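Local coordinates for protein PfhB2 (Pasteurella multocida, PDB 6U8T) that probably acts as a cysteine protease, its YopT-like toxin domain belonging to the papain-like (clan CA) peptidases, at residues 4-8 / 192-197; 169-174 / 184-190; 160-164 / 175-179; 32-37 / 82-86. The protein carries 1 engineered substitution. All coordinates share one frame; numbering follows the deposited sequence.

How the interactions relate
Interactions 1 to 3 sit together in one part of the chain, while interaction 4 stands apart, about 29 Å from interaction 3 between centres. Interactions 1 and 2 share helix 187-201 and touch through Trp193 and Phe184; interactions 2 and 3 share strand 171-176 and meet where Phe174 packs on Val163. Interaction 3 is fully buried and, besides its strand pairing, combines a histidine, a carboxylate and an amide in a polar cluster. Interactions 1 and 2 are partly buried, with aromatic cores giving way to hydrogen bonds involving exposed glutamates. Interaction 4, a helix-helix crossing also partly buried, has no hydrogen bond between its segments. All four reach the second subunit.

Interaction 1 (4-8 / 192-197)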
loop_
_atom_site.group_PDB
_atom_site.type_symbol
_atom_site.label_atom_id
_atom_site.label_comp_id
_atom_site.label_asym_id
_atom_site.label_seq_id
_atom_site.Cartn_x
_atom_site.Cartn_y
_atom_site.Cartn_z
ATOM N N SER C 4 -20.193 16.240 -5.224
ATOM C CA SER C 4 -20.036 16.684 -3.813
ATOM C C SER C 4 -19.431 18.090 -3.709
ATOM O O SER C 4 -19.612 18.736 -2.690
ATOM C CB SER C 4 -19.178 15.702 -3.073
ATOM O OG SER C 4 -17.890 15.651 -3.651
ATOM N N VAL C 5 -18.680 18.501 -4.715
ATOM C CA VAL C 5 -18.025 19.838 -4.698
ATOM C C VAL C 5 -19.088 20.937 -4.633
ATOM O O VAL C 5 -18.950 21.852 -3.795
ATOM C CB VAL C 5 -17.102 20.001 -5.915
ATOM C CG1 VAL C 5 -16.672 21.439 -6.110
ATOM C CG2 VAL C 5 -15.898 19.082 -5.835
ATOM N N ALA C 6 -20.096 20.868 -5.502
ATOM C CA ALA C 6 -21.162 21.892 -5.624
ATOM C C ALA C 6 -22.083 21.808 -4.397
ATOM O O ALA C 6 -22.619 22.858 -3.977
ATOM C CB ALA C 6 -21.914 21.721 -6.921
ATOM N N GLU C 7 -22.235 20.614 -3.829
ATOM C CA GLU C 7 -23.006 20.371 -2.577
ATOM C C GLU C 7 -22.384 21.176 -1.427
ATOM O O GLU C 7 -23.118 21.588 -0.540
ATOM C CB GLU C 7 -23.106 18.853 -2.325
ATOM C CG GLU C 7 -22.685 18.336 -0.939
ATOM C CD GLU C 7 -23.698 17.459 -0.226
ATOM O OE1 GLU C 7 -24.822 17.964 -0.018
ATOM O OE2 GLU C 7 -23.354 16.300 0.127
ATOM N N TYR C 8 -21.065 21.348 -1.427
ATOM C CA TYR C 8 -20.310 22.044 -0.357
ATOM C C TYR C 8 -20.012 23.486 -0.773
ATOM O O TYR C 8 -19.139 24.114 -0.146
ATOM C CB TYR C 8 -19.057 21.240 -0.017
ATOM C CG TYR C 8 -19.348 20.078 0.891
ATOM C CD1 TYR C 8 -19.311 20.228 2.263
ATOM C CD2 TYR C 8 -19.729 18.848 0.375
ATOM C CE1 TYR C 8 -19.589 19.164 3.108
ATOM C CE2 TYR C 8 -20.013 17.775 1.202
ATOM C CZ TYR C 8 -19.956 17.940 2.574
ATOM O OH TYR C 8 -20.235 16.891 3.403
ATOM N N SER C 192 -14.561 21.608 5.133
ATOM C CA SER C 192 -15.695 20.666 5.326
ATOM C C SER C 192 -15.726 19.654 4.184
ATOM O O SER C 192 -15.810 18.479 4.475
ATOM C CB SER C 192 -16.986 21.381 5.444
ATOM O OG SER C 192 -16.850 22.353 6.449
ATOM N N TRP C 193 -15.639 20.115 2.938
ATOM C CA TRP C 193 -15.645 19.267 1.722
ATOM C C TRP C 193 -14.493 18.271 1.767
ATOM O O TRP C 193 -14.745 17.100 1.500
ATOM C CB TRP C 193 -15.555 20.110 0.459
ATOM C CG TRP C 193 -15.362 19.279 -0.763
ATOM C CD1 TRP C 193 -16.319 18.610 -1.473
ATOM C CD2 TRP C 193 -14.115 19.004 -1.413
ATOM N NE1 TRP C 193 -15.751 17.973 -2.543
ATOM C CE2 TRP C 193 -14.405 18.200 -2.534
ATOM C CE3 TRP C 193 -12.796 19.385 -1.183
ATOM C CZ2 TRP C 193 -13.417 17.774 -3.412
ATOM C CZ3 TRP C 193 -11.811 18.941 -2.034
ATOM C CH2 TRP C 193 -12.123 18.148 -3.131
ATOM N N LEU C 194 -13.280 18.719 2.082
ATOM C CA LEU C 194 -12.073 17.871 2.113
ATOM C C LEU C 194 -12.265 16.782 3.178
ATOM O O LEU C 194 -12.047 15.595 2.842
ATOM C CB LEU C 194 -10.836 18.721 2.407
ATOM C CG LEU C 194 -9.509 18.048 2.054
ATOM C CD1 LEU C 194 -9.336 17.954 0.545
ATOM C CD2 LEU C 194 -8.327 18.775 2.654
ATOM N N LYS C 195 -12.714 17.158 4.377
ATOM C CA LYS C 195 -12.822 16.238 5.539
ATOM C C LYS C 195 -14.054 15.337 5.406
ATOM O O LYS C 195 -13.939 14.169 5.733
ATOM C CB LYS C 195 -12.873 17.039 6.846
ATOM C CG LYS C 195 -11.631 17.881 7.119
ATOM C CD LYS C 195 -11.592 18.492 8.496
ATOM C CE LYS C 195 -10.186 18.868 8.921
ATOM N NZ LYS C 195 -10.179 19.585 10.218
ATOM N N GLU C 196 -15.192 15.852 4.949
ATOM C CA GLU C 196 -16.495 15.139 5.052
ATOM C C GLU C 196 -16.821 14.402 3.751
ATOM O O GLU C 196 -17.577 13.441 3.851
ATOM C CB GLU C 196 -17.632 16.092 5.398
ATOM C CG GLU C 196 -17.552 16.687 6.796
ATOM C CD GLU C 196 -18.553 17.823 7.030
ATOM O OE1 GLU C 196 -19.496 17.963 6.223
ATOM O OE2 GLU C 196 -18.372 18.612 7.990
ATOM N N ALA C 197 -16.262 14.808 2.605
ATOM C CA ALA C 197 -16.645 14.282 1.276
ATOM C C ALA C 197 -15.423 13.697 0.561
ATOM O O ALA C 197 -15.405 12.481 0.334
ATOM C CB ALA C 197 -17.303 15.361 0.468
#
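Tyr8 and Trp193 make the centre of this helix-on-helix contact, in which the short N-terminal helix 4-7 and the residue just after it lie against helix 187-201. Their rings form an offset edge-to-face pair with planes 70° apart, the indole giving its edge to the phenol face. Trp193 CA sits over a face of the phenol as a CH-pi donor, 4.0 Å from the Tyr8 ring centroid, and Tyr8 CB lies 3.7 Å from Trp193 CB. Trp193 turns CG away from its backbone N (chi1 172°) and swings its indole across to helix 4-7, where Val5 CG2 approaches Trp193 CZ2 obliquely at 3.7 Å. Ala197 suits this tight spot because a single methyl can touch two neighbours: its CB is 3.7 Å from Tyr8 CE2 and 4.0 Å from Ser4 CB. Ser4, small and polar, gives the buried indole N-H an acceptor, although the bond from Trp193 NE1 to Ser4 OG is weak at 3.3 Å. Val5 and Trp193 also rest on Met182 of strand 180-184. The outer side is looser. Ser192 meets the tyrosine ring only loosely, through its backbone carbonyl carbon and CB, its hydroxyl being bonded to Gln188 O, and Glu196 is exposed. There the phenol, apolar inward and polar at its far end, donates from Tyr8 OH to Glu196 OE1 at 3.1 Å, which accepts with its anti lone pair.

Interaction 2 (169-174 / 184-190)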
loop_
_atom_site.group_PDB
_atom_site.type_symbol
_atom_site.label_atom_id
_atom_site.label_comp_id
_atom_site.label_asym_id
_atom_site.label_seq_id
_atom_site.Cartn_x
_atom_site.Cartn_y
_atom_site.Cartn_z
ATOM N N GLY C 169 -6.587 34.938 -0.057
ATOM C CA GLY C 169 -7.588 35.296 0.957
ATOM C C GLY C 169 -8.456 34.105 1.267
ATOM O O GLY C 169 -7.873 33.015 1.604
ATOM N N GLU C 170 -9.769 34.251 1.075
ATOM C CA GLU C 170 -10.780 33.194 1.386
ATOM C C GLU C 170 -10.915 32.214 0.202
ATOM O O GLU C 170 -11.493 31.127 0.387
ATOM C CB GLU C 170 -12.094 33.861 1.845
ATOM C CG GLU C 170 -12.163 34.118 3.363
ATOM C CD GLU C 170 -11.747 32.944 4.276
ATOM O OE1 GLU C 170 -12.462 31.898 4.270
ATOM O OE2 GLU C 170 -10.675 33.054 4.976
ATOM N N LYS C 171 -10.358 32.547 -0.962
ATOM C CA LYS C 171 -10.433 31.686 -2.173
ATOM C C LYS C 171 -9.436 30.528 -2.044
ATOM O O LYS C 171 -8.229 30.787 -1.881
ATOM C CB LYS C 171 -10.206 32.522 -3.441
ATOM C CG LYS C 171 -9.675 31.800 -4.670
ATOM C CD LYS C 171 -10.128 32.433 -5.978
ATOM C CE LYS C 171 -9.256 32.025 -7.146
ATOM N NZ LYS C 171 -10.068 31.602 -8.312
ATOM N N VAL C 172 -9.931 29.299 -2.159
ATOM C CA VAL C 172 -9.097 28.059 -2.202
ATOM C C VAL C 172 -9.289 27.385 -3.558
ATOM O O VAL C 172 -10.430 27.058 -3.901
ATOM C CB VAL C 172 -9.428 27.090 -1.052
ATOM C CG1 VAL C 172 -8.439 25.937 -1.022
ATOM C CG2 VAL C 172 -9.461 27.794 0.292
ATOM N N VAL C 173 -8.210 27.234 -4.316
ATOM C CA VAL C 173 -8.219 26.400 -5.546
ATOM C C VAL C 173 -7.457 25.118 -5.222
ATOM O O VAL C 173 -6.309 25.218 -4.811
ATOM C CB VAL C 173 -7.629 27.147 -6.752
ATOM C CG1 VAL C 173 -7.752 26.322 -8.015
ATOM C CG2 VAL C 173 -8.303 28.494 -6.947
ATOM N N PHE C 174 -8.100 23.954 -5.360
ATOM C CA PHE C 174 -7.513 22.627 -5.061
ATOM C C PHE C 174 -7.400 21.841 -6.366
ATOM O O PHE C 174 -8.373 21.818 -7.122
ATOM C CB PHE C 174 -8.374 21.903 -4.031
ATOM C CG PHE C 174 -7.844 20.547 -3.643
ATOM C CD1 PHE C 174 -6.662 20.433 -2.940
ATOM C CD2 PHE C 174 -8.521 19.395 -3.981
ATOM C CE1 PHE C 174 -6.167 19.187 -2.579
ATOM C CE2 PHE C 174 -8.010 18.149 -3.658
ATOM C CZ PHE C 174 -6.855 18.047 -2.937
ATOM N N PHE C 184 -13.212 26.840 -4.170
ATOM C CA PHE C 184 -14.106 27.136 -3.022
ATOM C C PHE C 184 -13.974 28.612 -2.675
ATOM O O PHE C 184 -12.871 29.143 -2.644
ATOM C CB PHE C 184 -13.788 26.220 -1.842
ATOM C CG PHE C 184 -14.020 24.762 -2.137
ATOM C CD1 PHE C 184 -13.025 24.005 -2.732
ATOM C CD2 PHE C 184 -15.248 24.163 -1.872
ATOM C CE1 PHE C 184 -13.245 22.676 -3.039
ATOM C CE2 PHE C 184 -15.457 22.824 -2.167
ATOM C CZ PHE C 184 -14.454 22.089 -2.754
ATOM N N PRO C 185 -15.102 29.322 -2.445
ATOM C CA PRO C 185 -15.048 30.747 -2.140
ATOM C C PRO C 185 -14.715 31.089 -0.677
ATOM O O PRO C 185 -14.584 32.279 -0.399
ATOM C CB PRO C 185 -16.473 31.192 -2.506
ATOM C CG PRO C 185 -17.327 29.990 -2.145
ATOM C CD PRO C 185 -16.482 28.794 -2.506
ATOM N N SER C 186 -14.616 30.092 0.209
ATOM C CA SER C 186 -14.224 30.247 1.641
ATOM C C SER C 186 -13.367 29.051 2.101
ATOM O O SER C 186 -13.515 27.951 1.526
ATOM C CB SER C 186 -15.437 30.393 2.517
ATOM O OG SER C 186 -16.088 29.139 2.691
ATOM N N HIS C 187 -12.505 29.257 3.102
ATOM C CA HIS C 187 -11.710 28.184 3.766
ATOM C C HIS C 187 -12.659 27.154 4.371
ATOM O O HIS C 187 -12.390 25.967 4.200
ATOM C CB HIS C 187 -10.774 28.739 4.852
ATOM C CG HIS C 187 -9.559 29.448 4.314
ATOM N ND1 HIS C 187 -8.362 29.589 5.050
ATOM C CD2 HIS C 187 -9.336 30.026 3.113
ATOM C CE1 HIS C 187 -7.534 30.327 4.313
ATOM N NE2 HIS C 187 -8.053 30.563 3.149
ATOM N N GLN C 188 -13.713 27.598 5.049
ATOM C CA GLN C 188 -14.691 26.714 5.747
ATOM C C GLN C 188 -15.234 25.697 4.728
ATOM O O GLN C 188 -15.247 24.485 5.030
ATOM C CB GLN C 188 -15.821 27.547 6.366
ATOM C CG GLN C 188 -16.292 27.088 7.739
ATOM C CD GLN C 188 -16.674 25.638 7.708
ATOM O OE1 GLN C 188 -15.849 24.764 7.954
ATOM N NE2 GLN C 188 -17.881 25.373 7.241
ATOM N N LYS C 189 -15.668 26.179 3.562
ATOM C CA LYS C 189 -16.319 25.332 2.536
ATOM C C LYS C 189 -15.322 24.278 2.037
ATOM O O LYS C 189 -15.723 23.103 1.917
ATOM C CB LYS C 189 -16.900 26.211 1.431
ATOM C CG LYS C 189 -18.177 26.921 1.846
ATOM C CD LYS C 189 -18.735 27.823 0.777
ATOM C CE LYS C 189 -19.957 28.578 1.237
ATOM N NZ LYS C 189 -20.047 29.899 0.575
ATOM N N PHE C 190 -14.069 24.672 1.798
ATOM C CA PHE C 190 -12.968 23.752 1.411
ATOM C C PHE C 190 -12.706 22.717 2.518
ATOM O O PHE C 190 -12.606 21.525 2.209
ATOM C CB PHE C 190 -11.682 24.513 1.079
ATOM C CG PHE C 190 -10.497 23.604 0.882
ATOM C CD1 PHE C 190 -10.363 22.863 -0.285
ATOM C CD2 PHE C 190 -9.554 23.442 1.883
ATOM C CE1 PHE C 190 -9.285 22.005 -0.463
ATOM C CE2 PHE C 190 -8.488 22.571 1.708
ATOM C CZ PHE C 190 -8.346 21.867 0.534
HETATM O O HOH W 1 -14.174 30.348 5.849
#
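Val172 lays its CG1 methyl over one face of the Phe190 ring, 3.8 Å from the ring centroid, in a CH-pi contact displaced toward the rim. On the other branch, Val172 CG2 reaches His187 CD2 at 3.6 Å, so this beta-branched residue serves two side chains one helical turn apart. Phe174, two residues along the strand, extends the apolar face: its CB is 3.7 Å from Phe190 CE1, and the two rings meet obliquely. Leu140 of the second subunit packs on Val172, His187 and Phe190. The backbone frame is an antiparallel strand pair leading into a helix: Val172 and Phe184 form a hydrogen-bonded pair, with Val172 N to Phe184 O at 3.0 Å and Phe184 N to Val172 O at 2.8 Å. Ser186 then serves as N-cap, its OG accepting from Lys189 N at 3.1 Å. Glu170 adds a second acceptor at this helix start. Bent at chi2 (-47°), the chain brings Glu170 OE1 to 2.9 Å from His187 N in a nearly straight bond (168°), with the donor above the carboxylate plane, and one water links OE1 to Gln188 N. Backbone N-H groups at the helix start would probably stabilise this negative charge. The other carboxylate oxygen, OE2, lies over the centre of the imidazole, while His187 NE2 donates to Gly169 O at 2.9 Å along a bent path (132°), with the acceptor oxygen lying out of the imidazole plane.

Interaction 3 (160-164 / 175-179); sequences SHTVS and FDPNF
His161 and Asp176 extend across each other at about a right angle. With CG opposite the backbone N (chi1 -173°), the histidine reaches over to the next strand, and His161 NE2 donates to Asp176 OD1 at 2.7 Å; the oxygen lies in the ring plane, whereas the donor arrives on the syn side and 33° out of the carboxylate plane. From the opposite face of that carboxylate, Asn178 N donates to Asp176 OD1 at 3.0 Å, closing an Asx turn. Two bonds thus grip one oxygen and fix the carboxylate's rotation, while OD2 is bonded to Tyr204 OH. Asn178 comes toward His161 from the opposite direction and lays its flat amide over the imidazole, only 22° from parallel, with Asn178 ND2 3.5 Å from His161 CE1 toward the rim. Val163 packs CG1 against Asp176 CG at 3.5 Å, an apolar neighbour for the acid. Farther along, Ser164 and Phe175 form an antiparallel hydrogen-bonded pair, with Ser164 N to Phe175 O and Phe175 N to Ser164 O both at 2.9 Å. Ser164 OG, buried and without a partner in the model, meets the edge of Phe175 at CD2, 3.5 Å away. Residues 160-163 pair with a strand of the second subunit, whose Ser38 packs on His161. The His-Asp pair is consistent with the active-site layout of clan CA, papain-like cysteine proteases, here probably completed across the interface.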
loop_
_atom_site.group_PDB
_atom_site.type_symbol
_atom_site.label_atom_id
_atom_site.label_comp_id
_atom_site.label_asym_id
_atom_site.label_seq_id
_atom_site.Cartn_x
_atom_site.Cartn_y
_atom_site.Cartn_z
ATOM N N SER C 160 2.541 6.802 -3.407
ATOM C CA SER C 160 2.588 8.258 -3.134
ATOM C C SER C 160 1.714 8.991 -4.154
ATOM O O SER C 160 1.587 8.511 -5.299
ATOM C CB SER C 160 3.990 8.710 -3.163
ATOM O OG SER C 160 4.747 8.002 -2.183
ATOM N N HIS C 161 1.098 10.088 -3.731
ATOM C CA HIS C 161 0.285 10.957 -4.609
ATOM C C HIS C 161 0.688 12.405 -4.341
ATOM O O HIS C 161 1.113 12.714 -3.205
ATOM C CB HIS C 161 -1.205 10.692 -4.388
ATOM C CG HIS C 161 -2.069 11.413 -5.353
ATOM N ND1 HIS C 161 -1.824 11.395 -6.707
ATOM C CD2 HIS C 161 -3.182 12.152 -5.173
ATOM C CE1 HIS C 161 -2.750 12.091 -7.330
ATOM N NE2 HIS C 161 -3.606 12.567 -6.413
ATOM N N THR C 162 0.567 13.245 -5.365
ATOM C CA THR C 162 0.786 14.701 -5.294
ATOM C C THR C 162 -0.503 15.397 -5.712
ATOM O O THR C 162 -1.041 15.063 -6.775
ATOM C CB THR C 162 1.957 15.144 -6.176
ATOM O OG1 THR C 162 3.054 14.281 -5.881
ATOM C CG2 THR C 162 2.337 16.589 -5.971
ATOM N N VAL C 163 -0.936 16.349 -4.895
ATOM C CA VAL C 163 -2.000 17.329 -5.226
ATOM C C VAL C 163 -1.405 18.720 -5.006
ATOM O O VAL C 163 -0.238 18.817 -4.540
ATOM C CB VAL C 163 -3.265 17.060 -4.389
ATOM C CG1 VAL C 163 -3.860 15.704 -4.713
ATOM C CG2 VAL C 163 -3.031 17.194 -2.899
ATOM N N SER C 164 -2.144 19.766 -5.341
ATOM C CA SER C 164 -1.677 21.156 -5.178
ATOM C C SER C 164 -2.848 22.069 -4.839
ATOM O O SER C 164 -3.993 21.680 -4.958
ATOM C CB SER C 164 -0.922 21.605 -6.390
ATOM O OG SER C 164 -1.686 21.420 -7.557
ATOM N N PHE C 175 -6.242 21.254 -6.656
ATOM C CA PHE C 175 -6.008 20.524 -7.924
ATOM C C PHE C 175 -5.481 19.134 -7.601
ATOM O O PHE C 175 -4.455 19.009 -6.900
ATOM C CB PHE C 175 -5.066 21.298 -8.853
ATOM C CG PHE C 175 -4.694 20.522 -10.089
ATOM C CD1 PHE C 175 -5.590 20.367 -11.138
ATOM C CD2 PHE C 175 -3.455 19.901 -10.185
ATOM C CE1 PHE C 175 -5.252 19.620 -12.255
ATOM C CE2 PHE C 175 -3.122 19.162 -11.314
ATOM C CZ PHE C 175 -4.014 19.032 -12.347
ATOM N N ASP C 176 -6.191 18.126 -8.097
ATOM C CA ASP C 176 -5.819 16.693 -7.990
ATOM C C ASP C 176 -5.736 16.110 -9.396
ATOM O O ASP C 176 -6.752 15.909 -10.051
ATOM C CB ASP C 176 -6.824 15.953 -7.116
ATOM C CG ASP C 176 -6.414 14.529 -6.814
ATOM O OD1 ASP C 176 -5.528 14.012 -7.534
ATOM O OD2 ASP C 176 -6.931 13.980 -5.837
ATOM N N PRO C 177 -4.522 15.832 -9.904
ATOM C CA PRO C 177 -4.344 15.329 -11.261
ATOM C C PRO C 177 -5.109 14.024 -11.542
ATOM O O PRO C 177 -5.163 13.647 -12.695
ATOM C CB PRO C 177 -2.844 15.050 -11.406
ATOM C CG PRO C 177 -2.180 15.565 -10.166
ATOM C CD PRO C 177 -3.256 16.007 -9.200
ATOM N N ASN C 178 -5.634 13.383 -10.488
ATOM C CA ASN C 178 -6.454 12.139 -10.556
ATOM C C ASN C 178 -7.932 12.483 -10.818
ATOM O O ASN C 178 -8.688 11.538 -11.104
ATOM C CB ASN C 178 -6.392 11.327 -9.259
ATOM C CG ASN C 178 -5.226 10.363 -9.202
ATOM O OD1 ASN C 178 -4.402 10.329 -10.131
ATOM N ND2 ASN C 178 -5.144 9.599 -8.111
ATOM N N PHE C 179 -8.343 13.744 -10.641
ATOM C CA PHE C 179 -9.770 14.163 -10.745
ATOM C C PHE C 179 -9.916 15.479 -11.513
ATOM O O PHE C 179 -10.680 15.512 -12.489
ATOM C CB PHE C 179 -10.407 14.255 -9.358
ATOM C CG PHE C 179 -10.441 12.948 -8.618
ATOM C CD1 PHE C 179 -11.356 11.967 -8.939
ATOM C CD2 PHE C 179 -9.575 12.716 -7.575
ATOM C CE1 PHE C 179 -11.403 10.775 -8.238
ATOM C CE2 PHE C 179 -9.599 11.515 -6.875
ATOM C CZ PHE C 179 -10.510 10.541 -7.217
#

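Interaction 4 (32-37 / 82-86); sequences DTQHGV and QTEFM
Gly36 is the point where helices 20-51 and 72-87 come together, and three side chains of helix 72-87 converge on its bare backbone. Gln82 CG lies 3.4 Å from Gly36 C, Phe85 CD2 is 3.8 Å from Gly36 CA, and the methyl CE of residue 86, deposited as selenomethionine (Met86), is also 3.8 Å from Gly36 CA. With no side chain at the crossing, the two short helical segments approach to 9.0 Å between axes, their directions 127° apart. Gln82, extended with CG anti to its backbone N (chi1 175°), runs side by side with Val37, bringing Gln82 OE1 to 3.2 Å from Val37 CG2, and its NE2 reaches Thr33 CG2 at 3.6 Å. Met86 instead folds at chi2 and chi3, which carries its flexible end over helix 20-51 until CE lies 3.4 Å from Asp32 O. Phe85 points the edge of its ring at the face of His35, a T-shaped pair with planes at 87°. A second shell surrounds these groups. Leu97 and Thr98 of helix 91-104 touch Phe85, Thr33 turns its hydroxyl to Lys29 O, and Ser160 of the second subunit packs on His35. Polar residues are plentiful here, yet no hydrogen bond passes between the two segments: Gln82 and Thr33 meet through an amide and a methyl, and the histidine contributes a ring face. Cohesion across this crossing therefore rests on van der Waals and aromatic contacts, which depend on fit of shape more than on bonded polar atoms.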
loop_
_atom_site.group_PDB
_atom_site.type_symbol
_atom_site.label_atom_id
_atom_site.label_comp_id
_atom_site.label_asym_id
_atom_site.label_seq_id
_atom_site.Cartn_x
_atom_site.Cartn_y
_atom_site.Cartn_z
ATOM N N ASP C 32 -7.799 -5.030 -1.596
ATOM C CA ASP C 32 -8.631 -5.387 -0.416
ATOM C C ASP C 32 -9.221 -6.794 -0.616
ATOM O O ASP C 32 -9.072 -7.620 0.295
ATOM C CB ASP C 32 -9.716 -4.337 -0.185
ATOM C CG ASP C 32 -10.305 -4.394 1.218
ATOM O OD1 ASP C 32 -9.540 -4.355 2.193
ATOM O OD2 ASP C 32 -11.528 -4.495 1.331
ATOM N N THR C 33 -9.869 -7.063 -1.755
ATOM C CA THR C 33 -10.527 -8.364 -2.029
ATOM C C THR C 33 -9.466 -9.475 -1.979
ATOM O O THR C 33 -9.756 -10.580 -1.494
ATOM C CB THR C 33 -11.239 -8.372 -3.389
ATOM O OG1 THR C 33 -12.355 -7.496 -3.301
ATOM C CG2 THR C 33 -11.755 -9.732 -3.793
ATOM N N GLN C 34 -8.301 -9.208 -2.558
ATOM C CA GLN C 34 -7.192 -10.168 -2.721
ATOM C C GLN C 34 -6.585 -10.504 -1.340
ATOM O O GLN C 34 -6.102 -11.627 -1.159
ATOM C CB GLN C 34 -6.187 -9.608 -3.725
ATOM C CG GLN C 34 -5.381 -10.702 -4.406
ATOM C CD GLN C 34 -6.264 -11.645 -5.181
ATOM O OE1 GLN C 34 -7.173 -11.237 -5.874
ATOM N NE2 GLN C 34 -5.975 -12.926 -5.100
ATOM N N HIS C 35 -6.687 -9.609 -0.380
ATOM C CA HIS C 35 -6.347 -9.908 1.031
ATOM C C HIS C 35 -7.284 -11.017 1.546
ATOM O O HIS C 35 -6.798 -11.997 2.134
ATOM C CB HIS C 35 -6.323 -8.638 1.888
ATOM C CG HIS C 35 -5.948 -8.918 3.307
ATOM N ND1 HIS C 35 -6.548 -8.282 4.369
ATOM C CD2 HIS C 35 -5.105 -9.838 3.845
ATOM C CE1 HIS C 35 -6.047 -8.734 5.494
ATOM N NE2 HIS C 35 -5.162 -9.689 5.209
ATOM N N GLY C 36 -8.583 -10.861 1.321
ATOM C CA GLY C 36 -9.609 -11.876 1.626
ATOM C C GLY C 36 -9.233 -13.253 1.073
ATOM O O GLY C 36 -9.315 -14.270 1.832
ATOM N N VAL C 37 -8.858 -13.285 -0.207
ATOM C CA VAL C 37 -8.551 -14.551 -0.932
ATOM C C VAL C 37 -7.256 -15.153 -0.354
ATOM O O VAL C 37 -7.190 -16.364 -0.229
ATOM C CB VAL C 37 -8.418 -14.320 -2.448
ATOM C CG1 VAL C 37 -7.959 -15.577 -3.165
ATOM C CG2 VAL C 37 -9.723 -13.833 -3.028
ATOM N N GLN C 82 -13.734 -16.412 2.508
ATOM C CA GLN C 82 -13.303 -15.076 2.067
ATOM C C GLN C 82 -14.488 -14.085 2.239
ATOM O O GLN C 82 -14.291 -12.996 2.728
ATOM C CB GLN C 82 -12.830 -15.179 0.629
ATOM C CG GLN C 82 -12.465 -13.832 0.026
ATOM C CD GLN C 82 -12.689 -13.849 -1.466
ATOM O OE1 GLN C 82 -12.554 -14.886 -2.123
ATOM N NE2 GLN C 82 -12.826 -12.679 -2.036
ATOM N N THR C 83 -15.686 -14.475 1.823
ATOM C CA THR C 83 -16.957 -13.733 1.991
ATOM C C THR C 83 -17.190 -13.385 3.468
ATOM O O THR C 83 -17.456 -12.210 3.745
ATOM C CB THR C 83 -18.096 -14.585 1.433
ATOM O OG1 THR C 83 -17.991 -14.161 0.083
ATOM C CG2 THR C 83 -19.454 -14.369 2.053
ATOM N N GLU C 84 -17.153 -14.377 4.347
ATOM C CA GLU C 84 -17.300 -14.188 5.811
ATOM C C GLU C 84 -16.234 -13.183 6.307
ATOM O O GLU C 84 -16.594 -12.189 6.984
ATOM C CB GLU C 84 -17.266 -15.549 6.498
ATOM C CG GLU C 84 -18.570 -16.305 6.307
ATOM C CD GLU C 84 -18.514 -17.810 6.474
ATOM O OE1 GLU C 84 -17.427 -18.316 6.867
ATOM O OE2 GLU C 84 -19.550 -18.476 6.175
ATOM N N PHE C 85 -14.995 -13.374 5.886
ATOM C CA PHE C 85 -13.853 -12.503 6.250
ATOM C C PHE C 85 -14.129 -11.052 5.851
ATOM O O PHE C 85 -13.922 -10.123 6.618
ATOM C CB PHE C 85 -12.582 -13.056 5.626
ATOM C CG PHE C 85 -11.354 -12.251 5.945
ATOM C CD1 PHE C 85 -10.570 -12.584 7.040
ATOM C CD2 PHE C 85 -10.939 -11.223 5.119
ATOM C CE1 PHE C 85 -9.396 -11.900 7.314
ATOM C CE2 PHE C 85 -9.778 -10.525 5.406
ATOM C CZ PHE C 85 -9.009 -10.871 6.501
HETATM N N MSE C 86 -14.642 -10.888 4.642
HETATM C CA MSE C 86 -14.923 -9.597 4.024
HETATM C C MSE C 86 -16.069 -8.891 4.746
HETATM O O MSE C 86 -16.087 -7.677 4.764
HETATM C CB MSE C 86 -15.352 -9.811 2.565
HETATM C CG MSE C 86 -14.697 -8.935 1.545
HETATM SE SE MSE C 86 -12.942 -9.659 1.124
HETATM C CE MSE C 86 -11.622 -8.726 2.273
#